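Local coordinates for NADH oxidoreductase (Mesorhizobium loti, PDB 3PI7), which probably binds NADPH and works as an oxidoreductase on NAD(P)H, perhaps as a quinone reductase of the medium-chain dehydrogenase type, at residues A[242-247]-A[264-269]; A[12-17]-A[37-42]; A[148-153]-A[178-183]. All coordinates share one frame; numbering follows the deposited sequence.

Overall arrangement
From the N terminus, interaction 2 comes first. It closes the loop between residues 17 and 37 by pairing strands 10-16 and 37-43 as a two-stranded antiparallel sheet. Interaction 3 follows and joins helix 148-163 to helix 176-188, closing a loop of 24 residues that includes strand 167-170 of the parallel Rossmann sheet. Interaction 1 is last. It closes a loop of 16 residues and holds the segment after strand 258-261 against the start of helix 243-252. The three are in series, so none nests in or crosses another. Interaction 3 lies nearest the centre of the chain in space. The centres of interactions 1 and 3 are about 21 Å apart, and that of interaction 2 is about 30 Å or more from both.

Interaction 1 (A[242-247]-A[264-269]); sequences TGPLAS and RLDPDA
T242 and P244 meet D266 where helix 243-252 of the Rossmann-fold domain begins, beside the loop that follows strand 258-261. T242 OG1 lies 3.1 Å from D266 O and 3.3 Å from R264 CG, and P244 CD packs 3.4 Å from D266 OD2. G243 CA makes a CH...O contact with D268 O. No direct hydrogen bond joins the segments, and two waters bridge them. Water 1 lies 2.6 Å from D266 OD2, within hydrogen-bonding distance of T242 O, and accepts from L245 N. Water 2 donates to T242 OG1 and to D268 O and accepts from R264 NE. D266 CG stands opposite its own N (chi1 -176°), which carries the carboxylate across to water 1. With an alanine here, water 1 would probably lose its tie to the loop and the backbone N of D268 its carboxylate acceptor. G243 has positive phi, and a CB on it would clash with D266 OD2. Further out, T270 OG1 accepts from G243 N, and R264 forms a salt bridge with E274 of the second subunit. The loop also braces itself through an Asx turn: D268 N donates to D266 OD1 at 2.9 Å, approaching from above the carboxylate plane.

Interaction 2 (A[12-17]-A[37-42]); sequences KALLLV and LEQGRI
A two-stranded antiparallel sheet is formed here by strands 10-16 and 37-43, with A13-G40 and L15-E38 as its hydrogen-bonded pairs. Each makes two backbone bonds, the shortest from L15 N to E38 O at 2.8 Å. K12-R41, L14-Q39 and L16-L37 are the non-hydrogen-bonded pairs.

L15 shares a face with A13 and E38, and I42 reaches in beside L15. The two side chains run antiparallel alongside each other, and L15 CD1 touches I42 CG2 at 3.6 Å. I42 CG1 sits between its backbone N and carbonyl carbon (chi1 60°), and this and an extended chi2 (156°) bring CD1 to 3.7 Å from L15 CD2. G40, two residues before I42, has its CA 4.0 Å from L15 CD1, and a CB would clash with that methyl.

On the other face L16 and L37 lie alongside, ends aimed alike, their CD2 atoms 3.9 Å apart. I69 of helix 63-69 packs on both, and I331 of helix 327-338 packs on L14 and L37. At the far end of this face the charges of K12 and R41 are directed elsewhere: K12 NZ forms salt bridges with E122 and the terminal carboxylate of P349, and R41 NE with E10.

Past the last pair, V17 CG2 lies 3.7 Å from L37 N, and a water joins the strands, donating to L16 O at 2.8 Å and to E38 OE2 at 2.6 Å.

Interaction 3 (A[148-153]-A[178-183]); sequences VNPLTA and CKLIIG
A153 and L180 meet where helix 148-163 packs on helix 176-188, the helix that follows the first strand of the Rossmann sheet. The short helical segments run in roughly the same direction, 43° apart, with their axes 9.0 Å apart at closest approach. No hydrogen bond crosses between them. The contact is apolar, carried mainly by L180, I181 and A153, with P150 and N149 CB as partners of L180.

L180 reaches across to the first turn of the other helix. With CG opposite the carbonyl carbon (chi1 -71°) and the chain extended beyond it, CD1 is delivered there. It lies 3.7 Å from N149 CB and equally near the backbone N of P150. It also comes within 4.0 Å of P150 CG. The leucine and the proline ring cross at a slant.

One turn further along, A153, with only a methyl, sits where the backbones are nearest, its CA 5.3 Å from I181 CA. Its CB sits against two neighbouring residues, 3.6 Å from I181 CG1 and 3.9 Å from L180 CB. The methyl thus meets the base of the leucine, while the far end of the same leucine meets N149 and P150. I181 has CG1 opposite its carbonyl carbon (chi1 -63°). This turns the CG1 arm toward the alanine, although the CB itself does not aim at the other helix, and CD1 ends 4.0 Å from A153 CA.

Around the pair, L177, earlier in helix 176-188, packs on N149 and A153. W317 touches both P150 and L180. Helix 298-313 lies against P150 and L151, and F168 and M170 of strand 167-170 pack on I181, joining the contact to the central sheet.

Interaction 1 (A[242-247]-A[264-269])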
ATOM      1  N   THR A 242      12.454   4.382   3.164  1.00 11.56           N
ATOM      2  CA  THR A 242      11.459   5.092   2.370  1.00 11.44           C
ATOM      3  C   THR A 242      12.220   6.029   1.437  1.00 15.52           C
ATOM      4  O   THR A 242      13.351   5.711   1.058  1.00 15.27           O
ATOM      5  CB  THR A 242      10.320   5.757   3.188  1.00 14.30           C
ATOM      6  OG1 THR A 242      10.759   7.007   3.735  1.00 15.62           O
ATOM      7  CG2 THR A 242       9.770   4.844   4.276  1.00 14.60           C
ATOM      8  N   GLY A 243      11.556   7.088   0.977  1.00 13.38           N
ATOM      9  CA  GLY A 243      12.133   8.038   0.034  1.00 12.61           C
ATOM     10  C   GLY A 243      12.405   7.456  -1.343  1.00 16.74           C
ATOM     11  O   GLY A 243      11.922   6.367  -1.682  1.00 15.93           O
ATOM     12  N   PRO A 244      13.220   8.182  -2.127  1.00 15.98           N
ATOM     13  CA  PRO A 244      13.546   7.760  -3.513  1.00 15.68           C
ATOM     14  C   PRO A 244      14.160   6.375  -3.656  1.00 18.07           C
ATOM     15  O   PRO A 244      13.863   5.676  -4.641  1.00 15.99           O
ATOM     16  CB  PRO A 244      14.561   8.816  -3.966  1.00 18.60           C
ATOM     17  CG  PRO A 244      14.242  10.016  -3.147  1.00 23.28           C
ATOM     18  CD  PRO A 244      13.811   9.502  -1.808  1.00 18.30           C
ATOM     19  N   LEU A 245      15.028   5.966  -2.700  1.00 15.85           N
ATOM     20  CA  LEU A 245      15.626   4.631  -2.770  1.00 15.11           C
ATOM     21  C   LEU A 245      14.546   3.572  -2.725  1.00 16.27           C
ATOM     22  O   LEU A 245      14.517   2.670  -3.562  1.00 15.69           O
ATOM     23  CB  LEU A 245      16.597   4.413  -1.603  1.00 15.83           C
ATOM     24  CG  LEU A 245      17.176   3.021  -1.434  1.00 21.01           C
ATOM     25  CD1 LEU A 245      17.959   2.598  -2.668  1.00 21.15           C
ATOM     26  CD2 LEU A 245      18.007   2.949  -0.186  1.00 23.06           C
ATOM     27  N   ALA A 246      13.636   3.693  -1.761  1.00 12.34           N
ATOM     28  CA  ALA A 246      12.583   2.684  -1.637  1.00 12.70           C
ATOM     29  C   ALA A 246      11.603   2.749  -2.824  1.00 15.17           C
ATOM     30  O   ALA A 246      11.092   1.708  -3.254  1.00 13.23           O
ATOM     31  CB  ALA A 246      11.871   2.854  -0.318  1.00 14.28           C
ATOM     32  N   SER A 247      11.365   3.961  -3.349  1.00 12.47           N
ATOM     33  CA  SER A 247      10.499   4.175  -4.512  0.50 12.23           C
ATOM     34  C   SER A 247      11.045   3.398  -5.710  1.00 16.80           C
ATOM     35  O   SER A 247      10.280   2.718  -6.404  1.00 14.95           O
ATOM     36  CB  SER A 247      10.414   5.661  -4.840  0.50 14.21           C
ATOM     37  OG  SER A 247       9.670   5.847  -6.034  0.70 18.11           O
ATOM     38  N   ARG A 264      11.481   5.277   8.681  1.00 16.76           N
ATOM     39  CA  ARG A 264      11.512   6.404   7.732  1.00 16.98           C
ATOM     40  C   ARG A 264      12.834   7.122   7.874  1.00 20.40           C
ATOM     41  O   ARG A 264      12.864   8.293   8.226  1.00 21.00           O
ATOM     42  CB  ARG A 264      10.321   7.358   7.971  1.00 18.34           C
ATOM     43  CG  ARG A 264      10.003   8.215   6.734  1.00 31.21           C
ATOM     44  CD  ARG A 264       9.241   9.489   7.047  1.00 35.52           C
ATOM     45  NE  ARG A 264       9.122  10.327   5.854  1.00 32.95           N
ATOM     46  CZ  ARG A 264       8.336  11.395   5.758  1.00 48.58           C
ATOM     47  NH1 ARG A 264       7.552  11.743   6.770  1.00 40.20           N
ATOM     48  NH2 ARG A 264       8.280  12.084   4.626  1.00 34.30           N
ATOM     49  N   LEU A 265      13.945   6.418   7.624  1.00 15.24           N
ATOM     50  CA  LEU A 265      15.252   7.021   7.761  1.00 15.02           C
ATOM     51  C   LEU A 265      15.464   8.174   6.779  1.00 18.73           C
ATOM     52  O   LEU A 265      16.208   9.095   7.101  1.00 19.14           O
ATOM     53  CB  LEU A 265      16.361   5.992   7.583  1.00 15.43           C
ATOM     54  CG  LEU A 265      16.498   4.944   8.685  1.00 20.84           C
ATOM     55  CD1 LEU A 265      17.578   3.951   8.319  1.00 22.63           C
ATOM     56  CD2 LEU A 265      16.760   5.587  10.078  1.00 25.17           C
ATOM     57  N   ASP A 266      14.835   8.121   5.599  1.00 15.71           N
ATOM     58  CA  ASP A 266      14.951   9.205   4.630  1.00 14.87           C
ATOM     59  C   ASP A 266      13.660  10.008   4.673  1.00 19.53           C
ATOM     60  O   ASP A 266      12.632   9.472   4.283  1.00 16.89           O
ATOM     61  CB  ASP A 266      15.242   8.694   3.201  1.00 16.10           C
ATOM     62  CG  ASP A 266      15.475   9.797   2.182  1.00 20.81           C
ATOM     63  OD1 ASP A 266      15.457  10.984   2.570  1.00 21.84           O
ATOM     64  OD2 ASP A 266      15.749   9.473   1.009  1.00 21.53           O
ATOM     65  N   PRO A 267      13.693  11.296   5.083  1.00 19.88           N
ATOM     66  CA  PRO A 267      12.456  12.097   5.067  1.00 19.69           C
ATOM     67  C   PRO A 267      12.105  12.641   3.679  1.00 22.97           C
ATOM     68  O   PRO A 267      11.031  13.230   3.539  1.00 22.99           O
ATOM     69  CB  PRO A 267      12.769  13.240   6.029  1.00 22.04           C
ATOM     70  CG  PRO A 267      14.230  13.432   5.889  1.00 27.86           C
ATOM     71  CD  PRO A 267      14.836  12.079   5.599  1.00 22.68           C
ATOM     72  N   ASP A 268      12.983  12.469   2.654  1.00 17.61           N
ATOM     73  CA  ASP A 268      12.661  12.940   1.300  1.00 18.14           C
ATOM     74  C   ASP A 268      11.367  12.264   0.787  1.00 20.81           C
ATOM     75  O   ASP A 268      11.013  11.190   1.260  1.00 17.95           O
ATOM     76  CB  ASP A 268      13.816  12.712   0.322  1.00 20.61           C
ATOM     77  CG  ASP A 268      14.950  13.705   0.462  1.00 31.15           C
ATOM     78  OD1 ASP A 268      14.896  14.549   1.392  1.00 32.66           O
ATOM     79  OD2 ASP A 268      15.923  13.603  -0.314  1.00 38.35           O
ATOM     80  N   ALA A 269      10.640  12.935  -0.120  1.00 17.98           N
ATOM     81  CA  ALA A 269       9.345  12.463  -0.632  1.00 17.44           C
ATOM     82  C   ALA A 269       9.391  11.010  -1.073  1.00 19.80           C
ATOM     83  O   ALA A 269      10.301  10.607  -1.808  1.00 17.86           O
ATOM     84  CB  ALA A 269       8.892  13.347  -1.804  1.00 18.89           C
TER
HETATM   85  O   HOH W   1      15.593   7.116  -0.014  1.00 18.60           O
HETATM   86  O   HOH W   2       9.729   9.755   3.038  1.00 23.06           O

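Interaction 2 (A[12-17]-A[37-42])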
ATOM      1  N   LYS A  12      19.911   9.817  38.368  1.00 13.08           N
ATOM      2  CA  LYS A  12      20.350  10.547  37.196  1.00 13.54           C
ATOM      3  C   LYS A  12      19.634   9.939  35.993  1.00 14.54           C
ATOM      4  O   LYS A  12      19.302   8.752  36.003  1.00 12.91           O
ATOM      5  CB  LYS A  12      21.877  10.583  37.013  1.00 18.58           C
ATOM      6  CG  LYS A  12      22.623   9.268  36.944  1.00 42.21           C
ATOM      7  CD  LYS A  12      24.122   9.545  36.775  1.00 56.30           C
ATOM      8  CE  LYS A  12      24.937   8.358  36.309  1.00 68.58           C
ATOM      9  NZ  LYS A  12      25.026   7.286  37.330  1.00 77.37           N
ATOM     10  N   ALA A  13      19.360  10.767  34.976  1.00 11.44           N
ATOM     11  CA  ALA A  13      18.635  10.343  33.791  1.00 11.11           C
ATOM     12  C   ALA A  13      18.880  11.303  32.656  1.00 13.78           C
ATOM     13  O   ALA A  13      19.372  12.408  32.911  1.00 15.82           O
ATOM     14  CB  ALA A  13      17.137  10.271  34.100  1.00 11.37           C
ATOM     15  N   LEU A  14      18.569  10.883  31.408  1.00 11.56           N
ATOM     16  CA  LEU A  14      18.657  11.729  30.194  1.00 11.18           C
ATOM     17  C   LEU A  14      17.242  12.130  29.881  1.00 15.73           C
ATOM     18  O   LEU A  14      16.446  11.296  29.422  1.00 14.80           O
ATOM     19  CB  LEU A  14      19.323  10.980  29.023  1.00 11.38           C
ATOM     20  CG  LEU A  14      20.690  10.372  29.315  1.00 13.75           C
ATOM     21  CD1 LEU A  14      21.231   9.694  28.085  1.00 14.21           C
ATOM     22  CD2 LEU A  14      21.690  11.445  29.840  1.00 14.97           C
ATOM     23  N   LEU A  15      16.896  13.370  30.247  1.00 13.24           N
ATOM     24  CA  LEU A  15      15.537  13.876  30.186  1.00 13.06           C
ATOM     25  C   LEU A  15      15.182  14.540  28.892  1.00 15.38           C
ATOM     26  O   LEU A  15      15.935  15.366  28.387  1.00 14.54           O
ATOM     27  CB  LEU A  15      15.318  14.876  31.306  1.00 13.25           C
ATOM     28  CG  LEU A  15      15.815  14.451  32.669  1.00 17.53           C
ATOM     29  CD1 LEU A  15      15.716  15.609  33.639  1.00 19.68           C
ATOM     30  CD2 LEU A  15      15.058  13.234  33.173  1.00 16.09           C
ATOM     31  N   LEU A  16      13.976  14.251  28.409  1.00 11.89           N
ATOM     32  CA  LEU A  16      13.466  14.873  27.186  1.00 11.14           C
ATOM     33  C   LEU A  16      13.319  16.372  27.351  1.00 16.31           C
ATOM     34  O   LEU A  16      12.735  16.842  28.334  1.00 16.23           O
ATOM     35  CB  LEU A  16      12.120  14.273  26.813  1.00 10.07           C
ATOM     36  CG  LEU A  16      12.171  12.845  26.357  1.00 13.02           C
ATOM     37  CD1 LEU A  16      10.830  12.207  26.525  1.00 13.80           C
ATOM     38  CD2 LEU A  16      12.707  12.738  24.916  1.00 13.19           C
ATOM     39  N   VAL A  17      13.850  17.123  26.378  1.00 14.19           N
ATOM     40  CA  VAL A  17      13.761  18.580  26.370  1.00 15.76           C
ATOM     41  C   VAL A  17      12.486  18.953  25.612  1.00 20.82           C
ATOM     42  O   VAL A  17      11.818  19.937  25.949  1.00 20.44           O
ATOM     43  CB  VAL A  17      15.050  19.152  25.721  1.00 19.76           C
ATOM     44  CG1 VAL A  17      14.927  20.625  25.354  1.00 20.77           C
ATOM     45  CG2 VAL A  17      16.242  18.932  26.629  1.00 19.51           C
ATOM     46  N   LEU A  37      17.915  16.233  24.735  1.00 14.39           N
ATOM     47  CA  LEU A  37      18.030  15.605  26.038  1.00 13.27           C
ATOM     48  C   LEU A  37      18.933  16.408  26.922  1.00 16.69           C
ATOM     49  O   LEU A  37      19.872  17.046  26.432  1.00 15.08           O
ATOM     50  CB  LEU A  37      18.614  14.186  25.873  1.00 13.65           C
ATOM     51  CG  LEU A  37      17.759  13.145  25.144  1.00 16.44           C
ATOM     52  CD1 LEU A  37      18.549  11.890  24.903  1.00 17.35           C
ATOM     53  CD2 LEU A  37      16.516  12.804  25.945  1.00 13.37           C
ATOM     54  N   GLU A  38      18.649  16.374  28.213  1.00 12.69           N
ATOM     55  CA  GLU A  38      19.490  17.021  29.201  1.00 13.81           C
ATOM     56  C   GLU A  38      19.715  16.044  30.325  1.00 17.98           C
ATOM     57  O   GLU A  38      18.795  15.310  30.719  1.00 17.98           O
ATOM     58  CB  GLU A  38      18.887  18.322  29.721  1.00 16.04           C
ATOM     59  CG  GLU A  38      17.520  18.207  30.371  1.00 21.22           C
ATOM     60  CD  GLU A  38      17.044  19.473  31.056  1.00 43.05           C
ATOM     61  OE1 GLU A  38      17.897  20.229  31.568  1.00 34.86           O
ATOM     62  OE2 GLU A  38      15.815  19.707  31.091  1.00 40.91           O
ATOM     63  N   GLN A  39      20.949  16.003  30.811  1.00 15.93           N
ATOM     64  CA  GLN A  39      21.266  15.144  31.936  1.00 15.19           C
ATOM     65  C   GLN A  39      20.720  15.838  33.164  1.00 18.77           C
ATOM     66  O   GLN A  39      20.933  17.036  33.349  1.00 20.22           O
ATOM     67  CB  GLN A  39      22.780  14.892  32.022  1.00 17.71           C
ATOM     68  CG  GLN A  39      23.122  13.891  33.140  1.00 28.42           C
ATOM     69  CD  GLN A  39      24.594  13.783  33.381  1.00 41.73           C
ATOM     70  OE1 GLN A  39      25.403  13.692  32.444  1.00 40.69           O
ATOM     71  NE2 GLN A  39      24.967  13.758  34.652  1.00 32.78           N
ATOM     72  N   GLY A  40      19.989  15.110  33.983  1.00 15.89           N
ATOM     73  CA  GLY A  40      19.450  15.712  35.194  1.00 16.20           C
ATOM     74  C   GLY A  40      19.313  14.713  36.309  1.00 20.20           C
ATOM     75  O   GLY A  40      19.518  13.519  36.112  1.00 18.42           O
ATOM     76  N   ARG A  41      19.018  15.213  37.493  1.00 17.24           N
ATOM     77  CA  ARG A  41      18.756  14.392  38.670  1.00 16.60           C
ATOM     78  C   ARG A  41      17.293  14.611  38.965  1.00 21.08           C
ATOM     79  O   ARG A  41      16.875  15.758  39.093  1.00 21.18           O
ATOM     80  CB  ARG A  41      19.656  14.795  39.862  1.00 18.99           C
ATOM     81  CG  ARG A  41      21.121  14.400  39.699  1.00 25.85           C
ATOM     82  CD  ARG A  41      21.875  14.359  41.028  1.00 27.33           C
ATOM     83  NE  ARG A  41      21.438  13.235  41.880  1.00 26.20           N
ATOM     84  CZ  ARG A  41      21.866  11.981  41.753  1.00 36.70           C
ATOM     85  NH1 ARG A  41      22.742  11.663  40.806  1.00 27.72           N
ATOM     86  NH2 ARG A  41      21.400  11.032  42.550  1.00 21.20           N
ATOM     87  N   ILE A  42      16.501  13.544  38.993  1.00 16.55           N
ATOM     88  CA  ILE A  42      15.065  13.647  39.207  1.00 15.60           C
ATOM     89  C   ILE A  42      14.612  12.579  40.186  1.00 16.10           C
ATOM     90  O   ILE A  42      15.334  11.629  40.434  1.00 14.70           O
ATOM     91  CB  ILE A  42      14.277  13.530  37.856  1.00 18.40           C
ATOM     92  CG1 ILE A  42      14.519  12.190  37.141  1.00 18.97           C
ATOM     93  CG2 ILE A  42      14.562  14.719  36.912  1.00 20.22           C
ATOM     94  CD1 ILE A  42      13.341  11.832  36.166  1.00 20.62           C
TER
HETATM   95  O   HOH W   3      13.621  18.514  30.430  1.00 32.30           O

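Interaction 3 (A[148-153]-A[178-183])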
ATOM      1  N   VAL A 148      13.570  -5.323  21.057  1.00 15.78           N
ATOM      2  CA  VAL A 148      13.181  -4.558  19.874  1.00 16.90           C
ATOM      3  C   VAL A 148      13.648  -5.207  18.585  1.00 19.51           C
ATOM      4  O   VAL A 148      12.802  -5.621  17.795  1.00 18.78           O
ATOM      5  CB  VAL A 148      13.607  -3.068  19.949  1.00 22.60           C
ATOM      6  CG1 VAL A 148      13.247  -2.330  18.650  1.00 22.96           C
ATOM      7  CG2 VAL A 148      12.957  -2.382  21.158  1.00 23.14           C
ATOM      8  N   ASN A 149      14.955  -5.382  18.405  1.00 14.76           N
ATOM      9  CA  ASN A 149      15.415  -5.940  17.140  1.00 14.35           C
ATOM     10  C   ASN A 149      15.144  -7.427  17.021  1.00 15.27           C
ATOM     11  O   ASN A 149      14.586  -7.793  15.997  1.00 15.61           O
ATOM     12  CB  ASN A 149      16.869  -5.604  16.863  1.00 15.18           C
ATOM     13  CG  ASN A 149      17.031  -4.132  16.504  1.00 23.18           C
ATOM     14  OD1 ASN A 149      16.092  -3.467  16.053  1.00 20.31           O
ATOM     15  ND2 ASN A 149      18.181  -3.573  16.812  1.00 25.30           N
ATOM     16  N   PRO A 150      15.381  -8.272  18.039  1.00 13.88           N
ATOM     17  CA  PRO A 150      15.113  -9.708  17.878  1.00 12.92           C
ATOM     18  C   PRO A 150      13.648 -10.032  17.597  1.00 15.66           C
ATOM     19  O   PRO A 150      13.375 -10.860  16.739  1.00 15.25           O
ATOM     20  CB  PRO A 150      15.563 -10.276  19.226  1.00 14.64           C
ATOM     21  CG  PRO A 150      16.740  -9.401  19.572  1.00 16.63           C
ATOM     22  CD  PRO A 150      16.119  -8.039  19.301  1.00 12.99           C
ATOM     23  N   LEU A 151      12.692  -9.368  18.296  1.00 13.35           N
ATOM     24  CA  LEU A 151      11.290  -9.710  18.056  1.00 12.49           C
ATOM     25  C   LEU A 151      10.820  -9.142  16.752  1.00 16.04           C
ATOM     26  O   LEU A 151      10.027  -9.796  16.092  1.00 15.36           O
ATOM     27  CB  LEU A 151      10.374  -9.269  19.203  1.00 12.54           C
ATOM     28  CG  LEU A 151      10.717  -9.950  20.543  1.00 16.22           C
ATOM     29  CD1 LEU A 151       9.821  -9.432  21.628  1.00 16.54           C
ATOM     30  CD2 LEU A 151      10.596 -11.502  20.442  1.00 18.19           C
ATOM     31  N   THR A 152      11.336  -7.965  16.336  1.00 10.99           N
ATOM     32  CA  THR A 152      10.982  -7.429  15.018  1.00 10.69           C
ATOM     33  C   THR A 152      11.545  -8.352  13.941  1.00 14.65           C
ATOM     34  O   THR A 152      10.868  -8.581  12.928  1.00 15.45           O
ATOM     35  CB  THR A 152      11.543  -6.007  14.848  1.00 16.40           C
ATOM     36  OG1 THR A 152      11.078  -5.208  15.924  1.00 14.53           O
ATOM     37  CG2 THR A 152      11.133  -5.361  13.521  1.00 13.61           C
ATOM     38  N   ALA A 153      12.767  -8.887  14.157  1.00 11.93           N
ATOM     39  CA  ALA A 153      13.374  -9.776  13.158  1.00 10.76           C
ATOM     40  C   ALA A 153      12.554 -11.032  13.005  1.00 13.55           C
ATOM     41  O   ALA A 153      12.338 -11.493  11.886  1.00 12.74           O
ATOM     42  CB  ALA A 153      14.805 -10.143  13.533  1.00 12.51           C
ATOM     43  N   CYS A 178      18.578  -5.641  10.321  1.00 15.57           N
ATOM     44  CA  CYS A 178      18.795  -6.323   9.042  0.50 16.51           C
ATOM     45  C   CYS A 178      19.798  -7.449   9.210  1.00 20.62           C
ATOM     46  O   CYS A 178      19.595  -8.537   8.651  1.00 20.09           O
ATOM     47  CB  CYS A 178      19.223  -5.341   7.959  0.50 16.69           C
ATOM     48  SG  CYS A 178      17.889  -4.249   7.400  0.70 19.92           S
ATOM     49  N   LYS A 179      20.840  -7.236  10.027  1.00 17.98           N
ATOM     50  CA  LYS A 179      21.812  -8.286  10.263  1.00 17.38           C
ATOM     51  C   LYS A 179      21.180  -9.481  10.970  1.00 18.10           C
ATOM     52  O   LYS A 179      21.514 -10.608  10.629  1.00 16.78           O
ATOM     53  CB  LYS A 179      23.035  -7.756  11.025  1.00 20.32           C
ATOM     54  CG  LYS A 179      23.798  -6.726  10.187  1.00 24.27           C
ATOM     55  CD  LYS A 179      25.215  -6.436  10.693  1.00 29.84           C
ATOM     56  CE  LYS A 179      25.252  -5.601  11.940  1.00 37.84           C
ATOM     57  NZ  LYS A 179      26.650  -5.168  12.222  1.00 44.41           N
ATOM     58  N   LEU A 180      20.245  -9.270  11.916  1.00 16.55           N
ATOM     59  CA  LEU A 180      19.562 -10.407  12.549  1.00 15.75           C
ATOM     60  C   LEU A 180      18.711 -11.174  11.512  1.00 16.46           C
ATOM     61  O   LEU A 180      18.664 -12.405  11.521  1.00 15.41           O
ATOM     62  CB  LEU A 180      18.657  -9.929  13.697  1.00 15.12           C
ATOM     63  CG  LEU A 180      19.334  -9.413  14.972  1.00 19.97           C
ATOM     64  CD1 LEU A 180      18.315  -8.855  15.902  1.00 18.05           C
ATOM     65  CD2 LEU A 180      20.149 -10.488  15.645  1.00 25.14           C
ATOM     66  N   ILE A 181      17.999 -10.442  10.650  1.00 13.13           N
ATOM     67  CA  ILE A 181      17.144 -11.067   9.630  1.00 12.83           C
ATOM     68  C   ILE A 181      18.003 -11.823   8.631  1.00 17.88           C
ATOM     69  O   ILE A 181      17.646 -12.932   8.258  1.00 17.30           O
ATOM     70  CB  ILE A 181      16.208 -10.032   8.946  1.00 14.75           C
ATOM     71  CG1 ILE A 181      15.262  -9.464  10.015  1.00 14.67           C
ATOM     72  CG2 ILE A 181      15.377 -10.701   7.784  1.00 15.78           C
ATOM     73  CD1 ILE A 181      14.343  -8.332   9.561  1.00 21.42           C
ATOM     74  N   ILE A 182      19.145 -11.238   8.236  1.00 15.09           N
ATOM     75  CA  ILE A 182      20.065 -11.900   7.295  1.00 14.52           C
ATOM     76  C   ILE A 182      20.478 -13.278   7.877  1.00 19.66           C
ATOM     77  O   ILE A 182      20.420 -14.278   7.155  1.00 19.17           O
ATOM     78  CB  ILE A 182      21.288 -11.005   6.929  1.00 16.62           C
ATOM     79  CG1 ILE A 182      20.854  -9.825   6.045  1.00 16.14           C
ATOM     80  CG2 ILE A 182      22.336 -11.843   6.169  1.00 14.56           C
ATOM     81  CD1 ILE A 182      21.868  -8.671   5.913  1.00 18.50           C
ATOM     82  N   GLY A 183      20.824 -13.313   9.169  1.00 17.79           N
ATOM     83  CA  GLY A 183      21.187 -14.534   9.897  1.00 18.21           C
ATOM     84  C   GLY A 183      20.100 -15.597   9.856  1.00 21.34           C
ATOM     85  O   GLY A 183      20.369 -16.745   9.503  1.00 22.14           O
TER